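Local coordinates for protein RNA silencing suppressor p19 (Carnation Italian ringspot virus, PDB 6BJV) that suppresses RNA silencing in the host plant by binding short interfering RNA duplexes as a homodimer and selecting them by duplex length, like a molecular caliper, at residues A[9-14]-A[67-72]; A[16-21]-A[32-37]. All blocks are in the same frame, centred on the assembly; numbering follows the deposited sequence.

Interaction 1: residues A[9-14]-A[67-72]. With nucleotides of chain C.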
loop_
_atom_site.group_PDB
_atom_site.type_symbol
_atom_site.label_atom_id
_atom_site.label_comp_id
_atom_site.label_asym_id
_atom_site.label_seq_id
_atom_site.Cartn_x
_atom_site.Cartn_y
_atom_site.Cartn_z
ATOM N N ASP A 9 -8.619 -16.542 -19.282
ATOM C CA ASP A 9 -8.081 -17.871 -19.008
ATOM C C ASP A 9 -6.638 -17.806 -18.522
ATOM O O ASP A 9 -6.208 -18.676 -17.757
ATOM C CB ASP A 9 -8.192 -18.751 -20.253
ATOM C CG ASP A 9 -9.627 -19.152 -20.561
ATOM O OD1 ASP A 9 -10.521 -18.863 -19.737
ATOM O OD2 ASP A 9 -9.857 -19.767 -21.624
ATOM N N THR A 10 -5.877 -16.795 -18.946
ATOM C CA THR A 10 -4.531 -16.624 -18.409
ATOM C C THR A 10 -4.580 -16.194 -16.948
ATOM O O THR A 10 -3.748 -16.622 -16.138
ATOM C CB THR A 10 -3.748 -15.609 -19.246
ATOM O OG1 THR A 10 -2.408 -15.503 -18.751
ATOM C CG2 THR A 10 -4.407 -14.239 -19.209
ATOM N N ARG A 11 -5.548 -15.347 -16.593
ATOM C CA ARG A 11 -5.789 -15.041 -15.186
ATOM C C ARG A 11 -6.142 -16.304 -14.417
ATOM O O ARG A 11 -5.713 -16.490 -13.272
ATOM C CB ARG A 11 -6.909 -14.006 -15.070
ATOM C CG ARG A 11 -7.522 -13.858 -13.679
ATOM C CD ARG A 11 -8.638 -12.828 -13.699
ATOM N NE ARG A 11 -9.276 -12.670 -12.397
ATOM C CZ ARG A 11 -8.801 -11.912 -11.414
ATOM N NH1 ARG A 11 -7.670 -11.238 -11.573
ATOM N NH2 ARG A 11 -9.459 -11.833 -10.265
ATOM N N GLU A 12 -6.927 -17.183 -15.037
ATOM C CA GLU A 12 -7.333 -18.421 -14.387
ATOM C C GLU A 12 -6.131 -19.316 -14.107
ATOM O O GLU A 12 -6.070 -19.980 -13.066
ATOM C CB GLU A 12 -8.354 -19.138 -15.269
ATOM C CG GLU A 12 -9.202 -20.147 -14.545
ATOM C CD GLU A 12 -10.256 -20.773 -15.439
ATOM O OE1 GLU A 12 -10.125 -20.674 -16.679
ATOM O OE2 GLU A 12 -11.218 -21.365 -14.904
ATOM N N GLN A 13 -5.158 -19.338 -15.022
ATOM C CA GLN A 13 -3.964 -20.150 -14.813
ATOM C C GLN A 13 -3.050 -19.530 -13.762
ATOM O O GLN A 13 -2.439 -20.248 -12.962
ATOM C CB GLN A 13 -3.219 -20.329 -16.137
ATOM C CG GLN A 13 -3.965 -21.182 -17.156
ATOM C CD GLN A 13 -3.284 -21.206 -18.513
ATOM O OE1 GLN A 13 -2.474 -20.334 -18.830
ATOM N NE2 GLN A 13 -3.612 -22.208 -19.322
ATOM N N ALA A 14 -2.946 -18.198 -13.744
ATOM C CA ALA A 14 -2.068 -17.541 -12.782
ATOM C C ALA A 14 -2.511 -17.822 -11.352
ATOM O O ALA A 14 -1.675 -17.977 -10.454
ATOM C CB ALA A 14 -2.032 -16.036 -13.048
ATOM N N LYS A 67 -4.991 -8.026 -14.769
ATOM C CA LYS A 67 -5.831 -9.008 -14.101
ATOM C C LYS A 67 -5.143 -10.362 -13.946
ATOM O O LYS A 67 -5.814 -11.354 -13.646
ATOM C CB LYS A 67 -7.152 -9.176 -14.857
ATOM C CG LYS A 67 -7.004 -9.426 -16.348
ATOM C CD LYS A 67 -8.326 -9.848 -16.965
ATOM C CE LYS A 67 -8.345 -9.607 -18.467
ATOM N NZ LYS A 67 -8.379 -8.153 -18.800
ATOM N N VAL A 68 -3.827 -10.420 -14.134
ATOM C CA VAL A 68 -3.055 -11.651 -13.997
ATOM C C VAL A 68 -2.395 -11.601 -12.622
ATOM O O VAL A 68 -1.343 -10.979 -12.445
ATOM C CB VAL A 68 -2.024 -11.798 -15.120
ATOM C CG1 VAL A 68 -1.355 -13.162 -15.054
ATOM C CG2 VAL A 68 -2.680 -11.586 -16.480
ATOM N N VAL A 69 -3.004 -12.270 -11.646
ATOM C CA VAL A 69 -2.648 -12.120 -10.239
ATOM C C VAL A 69 -2.007 -13.408 -9.742
ATOM O O VAL A 69 -2.544 -14.501 -9.956
ATOM C CB VAL A 69 -3.881 -11.760 -9.392
ATOM C CG1 VAL A 69 -3.503 -11.604 -7.924
ATOM C CG2 VAL A 69 -4.526 -10.478 -9.921
ATOM N N PHE A 70 -0.863 -13.272 -9.076
ATOM C CA PHE A 70 -0.177 -14.372 -8.418
ATOM C C PHE A 70 -0.186 -14.144 -6.912
ATOM O O PHE A 70 -0.225 -13.002 -6.444
ATOM C CB PHE A 70 1.268 -14.497 -8.908
ATOM C CG PHE A 70 1.395 -14.728 -10.387
ATOM C CD1 PHE A 70 1.346 -13.666 -11.274
ATOM C CD2 PHE A 70 1.578 -16.005 -10.889
ATOM C CE1 PHE A 70 1.469 -13.875 -12.637
ATOM C CE2 PHE A 70 1.702 -16.221 -12.248
ATOM C CZ PHE A 70 1.648 -15.154 -13.123
ATOM N N LYS A 71 -0.142 -15.237 -6.151
ATOM C CA LYS A 71 -0.236 -15.156 -4.700
ATOM C C LYS A 71 0.645 -16.209 -4.045
ATOM O O LYS A 71 0.752 -17.338 -4.531
ATOM C CB LYS A 71 -1.687 -15.325 -4.236
ATOM C CG LYS A 71 -2.504 -14.051 -4.341
ATOM C CD LYS A 71 -3.989 -14.306 -4.180
ATOM C CE LYS A 71 -4.773 -13.010 -4.286
ATOM N NZ LYS A 71 -6.239 -13.244 -4.308
ATOM N N ARG A 72 1.269 -15.824 -2.933
ATOM C CA ARG A 72 2.103 -16.718 -2.145
ATOM C C ARG A 72 1.816 -16.511 -0.666
ATOM O O ARG A 72 1.511 -15.400 -0.226
ATOM C CB ARG A 72 3.600 -16.487 -2.403
ATOM C CG ARG A 72 4.151 -17.173 -3.637
ATOM C CD ARG A 72 4.128 -18.683 -3.492
ATOM N NE ARG A 72 4.757 -19.349 -4.627
ATOM C CZ ARG A 72 4.211 -19.440 -5.835
ATOM N NH1 ARG A 72 3.023 -18.897 -6.075
ATOM N NH2 ARG A 72 4.857 -20.068 -6.807
ATOM P P U C 10 -8.406 -9.088 -8.481
ATOM O OP1 U C 10 -7.863 -10.469 -8.509
ATOM O OP2 U C 10 -9.833 -8.878 -8.133
ATOM O "O5'" U C 10 -7.517 -8.220 -7.486
ATOM C "C5'" U C 10 -6.123 -8.061 -7.707
ATOM C "C4'" U C 10 -5.568 -6.907 -6.915
ATOM O "O4'" U C 10 -6.167 -5.664 -7.368
ATOM C "C3'" U C 10 -5.853 -6.928 -5.421
ATOM O "O3'" U C 10 -4.981 -7.778 -4.699
ATOM C "C2'" U C 10 -5.735 -5.459 -5.044
ATOM O "O2'" U C 10 -4.376 -5.063 -4.932
ATOM C "C1'" U C 10 -6.335 -4.785 -6.276
ATOM N N1 U C 10 -7.778 -4.497 -6.118
ATOM C C2 U C 10 -8.135 -3.445 -5.300
ATOM O O2 U C 10 -7.320 -2.765 -4.701
ATOM N N3 U C 10 -9.485 -3.224 -5.206
ATOM C C4 U C 10 -10.488 -3.931 -5.837
ATOM O O4 U C 10 -11.660 -3.604 -5.649
ATOM C C5 U C 10 -10.038 -5.004 -6.671
ATOM C C6 U C 10 -8.728 -5.241 -6.779
ATOM P P U C 9 -11.937 -8.348 -14.163
ATOM O OP1 U C 9 -11.006 -9.477 -14.420
ATOM O OP2 U C 9 -13.340 -8.637 -13.771
ATOM O "O5'" U C 9 -11.303 -7.419 -13.040
ATOM C "C5'" U C 9 -10.605 -7.969 -11.936
ATOM C "C4'" U C 9 -9.295 -7.258 -11.720
ATOM O "O4'" U C 9 -9.430 -5.858 -12.080
ATOM C "C3'" U C 9 -8.788 -7.228 -10.287
ATOM O "O3'" U C 9 -8.127 -8.422 -9.916
ATOM C "C2'" U C 9 -7.892 -5.997 -10.280
ATOM O "O2'" U C 9 -6.628 -6.277 -10.863
ATOM C "C1'" U C 9 -8.661 -5.059 -11.208
ATOM N N1 U C 9 -9.580 -4.165 -10.471
ATOM C C2 U C 9 -9.032 -3.179 -9.676
ATOM O O2 U C 9 -7.831 -3.022 -9.546
ATOM N N3 U C 9 -9.953 -2.392 -9.032
ATOM C C4 U C 9 -11.327 -2.484 -9.107
ATOM O O4 U C 9 -12.019 -1.693 -8.466
ATOM C C5 U C 9 -11.815 -3.527 -9.955
ATOM C C6 U C 9 -10.942 -4.309 -10.592
HETATM O O HOH W 1 -4.862 -14.062 -11.347
HETATM O O HOH W 2 -0.528 -17.954 -7.932
#
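R11 reaches from helix 7-16 across the start of strand 68-75 and puts its guanidinium between K67 O and the RNA backbone of chain C. Its chain is extended from CG to NE, with CG anti to the backbone N (chi1 165°), and this carries the charged end past K67, whose side chain it crosses at about a right angle. NH1 donates to K67 O at 2.8 Å, nearly straight at 162°; the carbonyl lies close to the guanidinium plane, although NH1 itself sits above the carbonyl plane. NH2 gives the strong bond to the phosphate, 2.7 Å to OP1 of U10 of chain C, while the bonds from NH1 to that oxygen and to O3' of U9 of chain C are weak. U9 lies over one face of the group, and V69 CG2 approaches obliquely, 3.6 Å from NH1.

Deeper in, A14 turns its methyl to the strand. A14 CB rests over the face of the F70 ring, 3.9 Å from its centroid and displaced toward the rim, and also meets V68 CG1 at 3.6 Å. F70 also packs against F65 of the neighbouring strand 58-65. The helix and strand segments run almost parallel, their axes 3° apart, and two waters bridge the backbones: water 1 donates to R11 O and accepts from V69 N, and water 2 donates to A14 O and accepts from K71 N, the bond from K71 N being long at 3.3 Å.

The small apolar patch thus seats the helix on an outermost strand of the chain's sheet, and K67 O limits the rotation of the guanidinium. With NH1 held by K67 O, R11 offers charge and N-H groups to the sugar-phosphate backbone and touches no base here, consistent with selecting RNA by duplex length rather than by sequence.

Interaction 2: residues A[16-21]-A[32-37]. With nucleotides of chain D.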
loop_
_atom_site.group_PDB
_atom_site.type_symbol
_atom_site.label_atom_id
_atom_site.label_comp_id
_atom_site.label_asym_id
_atom_site.label_seq_id
_atom_site.Cartn_x
_atom_site.Cartn_y
_atom_site.Cartn_z
ATOM N N GLY A 16 -4.105 -20.552 -10.394
ATOM C CA GLY A 16 -3.761 -21.940 -10.146
ATOM C C GLY A 16 -2.278 -22.173 -9.954
ATOM O O GLY A 16 -1.891 -23.213 -9.411
ATOM N N GLU A 17 -1.441 -21.226 -10.381
ATOM C CA GLU A 17 -0.001 -21.384 -10.210
ATOM C C GLU A 17 0.378 -21.473 -8.738
ATOM O O GLU A 17 1.412 -22.060 -8.397
ATOM C CB GLU A 17 0.734 -20.226 -10.887
ATOM C CG GLU A 17 2.255 -20.345 -10.850
ATOM C CD GLU A 17 2.869 -19.784 -9.579
ATOM O OE1 GLU A 17 2.244 -18.906 -8.946
ATOM O OE2 GLU A 17 3.981 -20.223 -9.216
ATOM N N ARG A 18 -0.441 -20.902 -7.854
ATOM C CA ARG A 18 -0.161 -20.975 -6.424
ATOM C C ARG A 18 -0.104 -22.422 -5.948
ATOM O O ARG A 18 0.712 -22.769 -5.087
ATOM C CB ARG A 18 -1.228 -20.199 -5.654
ATOM C CG ARG A 18 -1.047 -20.191 -4.146
ATOM C CD ARG A 18 -2.103 -19.322 -3.487
ATOM N NE ARG A 18 -1.961 -19.273 -2.035
ATOM C CZ ARG A 18 -2.756 -18.578 -1.227
ATOM N NH1 ARG A 18 -3.759 -17.866 -1.725
ATOM N NH2 ARG A 18 -2.549 -18.593 0.082
ATOM N N TRP A 19 -0.957 -23.280 -6.505
ATOM C CA TRP A 19 -1.082 -24.661 -6.058
ATOM C C TRP A 19 -0.243 -25.625 -6.886
ATOM O O TRP A 19 0.464 -26.467 -6.326
ATOM C CB TRP A 19 -2.555 -25.077 -6.095
ATOM C CG TRP A 19 -3.463 -24.015 -5.569
ATOM C CD1 TRP A 19 -4.435 -23.353 -6.259
ATOM C CD2 TRP A 19 -3.470 -23.470 -4.243
ATOM N NE1 TRP A 19 -5.054 -22.437 -5.443
ATOM C CE2 TRP A 19 -4.478 -22.489 -4.200
ATOM C CE3 TRP A 19 -2.723 -23.721 -3.088
ATOM C CZ2 TRP A 19 -4.763 -21.761 -3.047
ATOM C CZ3 TRP A 19 -3.005 -22.994 -1.945
ATOM C CH2 TRP A 19 -4.017 -22.026 -1.933
ATOM N N ASP A 20 -0.304 -25.522 -8.209
ATOM C CA ASP A 20 0.470 -26.405 -9.064
ATOM C C ASP A 20 1.908 -25.897 -9.169
ATOM O O ASP A 20 2.291 -24.897 -8.556
ATOM C CB ASP A 20 -0.199 -26.530 -10.431
ATOM C CG ASP A 20 -0.395 -25.192 -11.113
ATOM O OD1 ASP A 20 0.533 -24.362 -11.076
ATOM O OD2 ASP A 20 -1.484 -24.967 -11.681
ATOM N N GLY A 21 2.717 -26.598 -9.955
ATOM C CA GLY A 21 4.134 -26.299 -10.061
ATOM C C GLY A 21 4.460 -24.875 -10.471
ATOM O O GLY A 21 5.131 -24.158 -9.726
ATOM N N LEU A 32 9.808 -18.867 -4.727
ATOM C CA LEU A 32 9.573 -19.833 -3.669
ATOM C C LEU A 32 8.190 -20.456 -3.823
ATOM O O LEU A 32 7.250 -19.771 -4.242
ATOM C CB LEU A 32 9.681 -19.179 -2.285
ATOM C CG LEU A 32 11.035 -18.570 -1.917
ATOM C CD1 LEU A 32 10.960 -17.911 -0.548
ATOM C CD2 LEU A 32 12.135 -19.620 -1.944
ATOM N N PRO A 33 8.025 -21.737 -3.498
ATOM C CA PRO A 33 6.697 -22.352 -3.594
ATOM C C PRO A 33 5.759 -21.806 -2.529
ATOM O O PRO A 33 6.151 -21.079 -1.614
ATOM C CB PRO A 33 6.964 -23.849 -3.383
ATOM C CG PRO A 33 8.444 -24.012 -3.478
ATOM C CD PRO A 33 9.034 -22.713 -3.055
ATOM N N ASP A 34 4.489 -22.179 -2.660
ATOM C CA ASP A 34 3.474 -21.774 -1.701
ATOM C C ASP A 34 3.564 -22.632 -0.445
ATOM O O ASP A 34 3.842 -23.833 -0.513
ATOM C CB ASP A 34 2.082 -21.889 -2.322
ATOM C CG ASP A 34 0.984 -21.462 -1.373
ATOM O OD1 ASP A 34 0.846 -20.245 -1.131
ATOM O OD2 ASP A 34 0.250 -22.340 -0.875
ATOM N N GLU A 35 3.333 -22.003 0.711
ATOM C CA GLU A 35 3.406 -22.679 2.000
ATOM C C GLU A 35 2.134 -22.449 2.811
ATOM O O GLU A 35 2.184 -22.367 4.040
ATOM C CB GLU A 35 4.632 -22.214 2.789
ATOM C CG GLU A 35 5.960 -22.455 2.081
ATOM C CD GLU A 35 7.130 -21.777 2.773
ATOM O OE1 GLU A 35 6.899 -20.841 3.568
ATOM O OE2 GLU A 35 8.286 -22.181 2.522
ATOM N N SER A 36 0.993 -22.344 2.140
ATOM C CA SER A 36 -0.260 -22.101 2.842
ATOM C C SER A 36 -0.538 -23.249 3.808
ATOM O O SER A 36 -0.500 -24.417 3.399
ATOM C CB SER A 36 -1.419 -21.961 1.856
ATOM O OG SER A 36 -1.173 -20.929 0.921
ATOM N N PRO A 37 -0.818 -22.970 5.078
ATOM C CA PRO A 37 -1.119 -24.058 6.012
ATOM C C PRO A 37 -2.496 -24.645 5.752
ATOM O O PRO A 37 -3.406 -23.971 5.264
ATOM C CB PRO A 37 -1.054 -23.375 7.381
ATOM C CG PRO A 37 -1.478 -21.975 7.095
ATOM C CD PRO A 37 -0.920 -21.651 5.729
ATOM P P G D 2 -5.469 -17.938 2.312
ATOM O OP1 G D 2 -4.627 -17.462 1.186
ATOM O OP2 G D 2 -6.370 -16.981 3.003
ATOM O "O5'" G D 2 -6.341 -19.156 1.771
ATOM C "C5'" G D 2 -5.730 -20.235 1.080
ATOM C "C4'" G D 2 -6.751 -21.242 0.614
ATOM O "O4'" G D 2 -7.333 -21.925 1.757
ATOM C "C3'" G D 2 -7.955 -20.680 -0.122
ATOM O "O3'" G D 2 -7.686 -20.362 -1.475
ATOM C "C2'" G D 2 -8.990 -21.781 0.062
ATOM O "O2'" G D 2 -8.757 -22.865 -0.826
ATOM C "C1'" G D 2 -8.685 -22.239 1.487
ATOM N N9 G D 2 -9.539 -21.560 2.477
ATOM C C8 G D 2 -9.194 -20.541 3.333
ATOM N N7 G D 2 -10.184 -20.151 4.089
ATOM C C5 G D 2 -11.246 -20.960 3.707
ATOM C C6 G D 2 -12.583 -21.006 4.177
ATOM O O6 G D 2 -13.116 -20.312 5.054
ATOM N N1 G D 2 -13.324 -21.978 3.511
ATOM C C2 G D 2 -12.840 -22.803 2.525
ATOM N N2 G D 2 -13.707 -23.681 2.001
ATOM N N3 G D 2 -11.595 -22.772 2.079
ATOM C C4 G D 2 -10.863 -21.833 2.712
ATOM O OP3 C D 1 -5.620 -14.788 6.930
ATOM P P C D 1 -5.365 -15.968 7.789
ATOM O OP1 C D 1 -4.046 -15.777 8.444
ATOM O OP2 C D 1 -6.561 -16.189 8.637
ATOM O "O5'" C D 1 -5.237 -17.234 6.834
ATOM C "C5'" C D 1 -3.966 -17.756 6.483
ATOM C "C4'" C D 1 -4.095 -19.084 5.785
ATOM O "O4'" C D 1 -4.624 -20.075 6.709
ATOM C "C3'" C D 1 -5.060 -19.127 4.611
ATOM O "O3'" C D 1 -4.508 -18.612 3.411
ATOM C "C2'" C D 1 -5.424 -20.602 4.540
ATOM O "O2'" C D 1 -4.393 -21.356 3.915
ATOM C "C1'" C D 1 -5.481 -20.963 6.023
ATOM N N1 C D 1 -6.848 -20.811 6.566
ATOM C C2 C D 1 -7.803 -21.774 6.242
ATOM O O2 C D 1 -7.472 -22.726 5.519
ATOM N N3 C D 1 -9.062 -21.648 6.720
ATOM C C4 C D 1 -9.378 -20.610 7.493
ATOM N N4 C D 1 -10.633 -20.530 7.941
ATOM C C5 C D 1 -8.423 -19.609 7.839
ATOM C C6 C D 1 -7.182 -19.747 7.356
#
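R18 is fully stretched, with CG anti to the backbone N (chi1 -180°) and every later torsion near 180°, and D34 also holds its CG anti to the backbone N (chi1 -179°), which brings the carboxylate across the arginine chain at a slant. R18 NE makes a salt bridge to D34 OD1 at 3.1 Å; the two planar groups stand 76° apart, and OD1 is met from above the carboxylate plane. Further out, R18 NH2 donates to S36 OG at 2.8 Å and to OP1 of G2 of chain D at 2.6 Å, with a weak second bond to OP1 from NH1.

D34 also shapes its own loop. D34 OD2 takes the S36 hydroxyl on its syn lone pair at 2.7 Å; its bond from S36 N, at 3.1 Å, closes an Asx turn, while OD1 has a further donor in Y73 N of strand 68-75. W19 lies against the extended arginine, R18 CG over one face of its ring and its CH2 over one face of the guanidinium, and W19 CZ2 comes within 3.6 Å of O3' of G2 of chain D. At the far end, P37 O accepts from O2' of C1 of chain D at 3.1 Å.

D34 and S36 probably act as second-shell residues that position R18 for the phosphate. The carboxylate probably offsets part of the arginine's charge, and the sugar hydroxyl bonded to P37 O is a feature that DNA lacks.

How the interactions relate
Interaction 2 is nested along the chain inside the loop closed by interaction 1: helix 7-16 comes first, then 16-21 and 32-37 in the connection to helix 39-45, and finally 67-72 on strand 68-75, an outermost strand of the sheet. The centres are 12 Å apart and the two contacts touch. R72, from the strand of interaction 1, forms a salt bridge with E17 and a probable hydrogen bond with L32 O, while K71 O packs on R18 CG. The N-terminal helix and the loops after it are thereby tied to one sheet edge. Interaction 1 meets RNA strand C at U9 and U10, interaction 2 meets strand D at its first two nucleotides, so one chain grips both strands of the duplex.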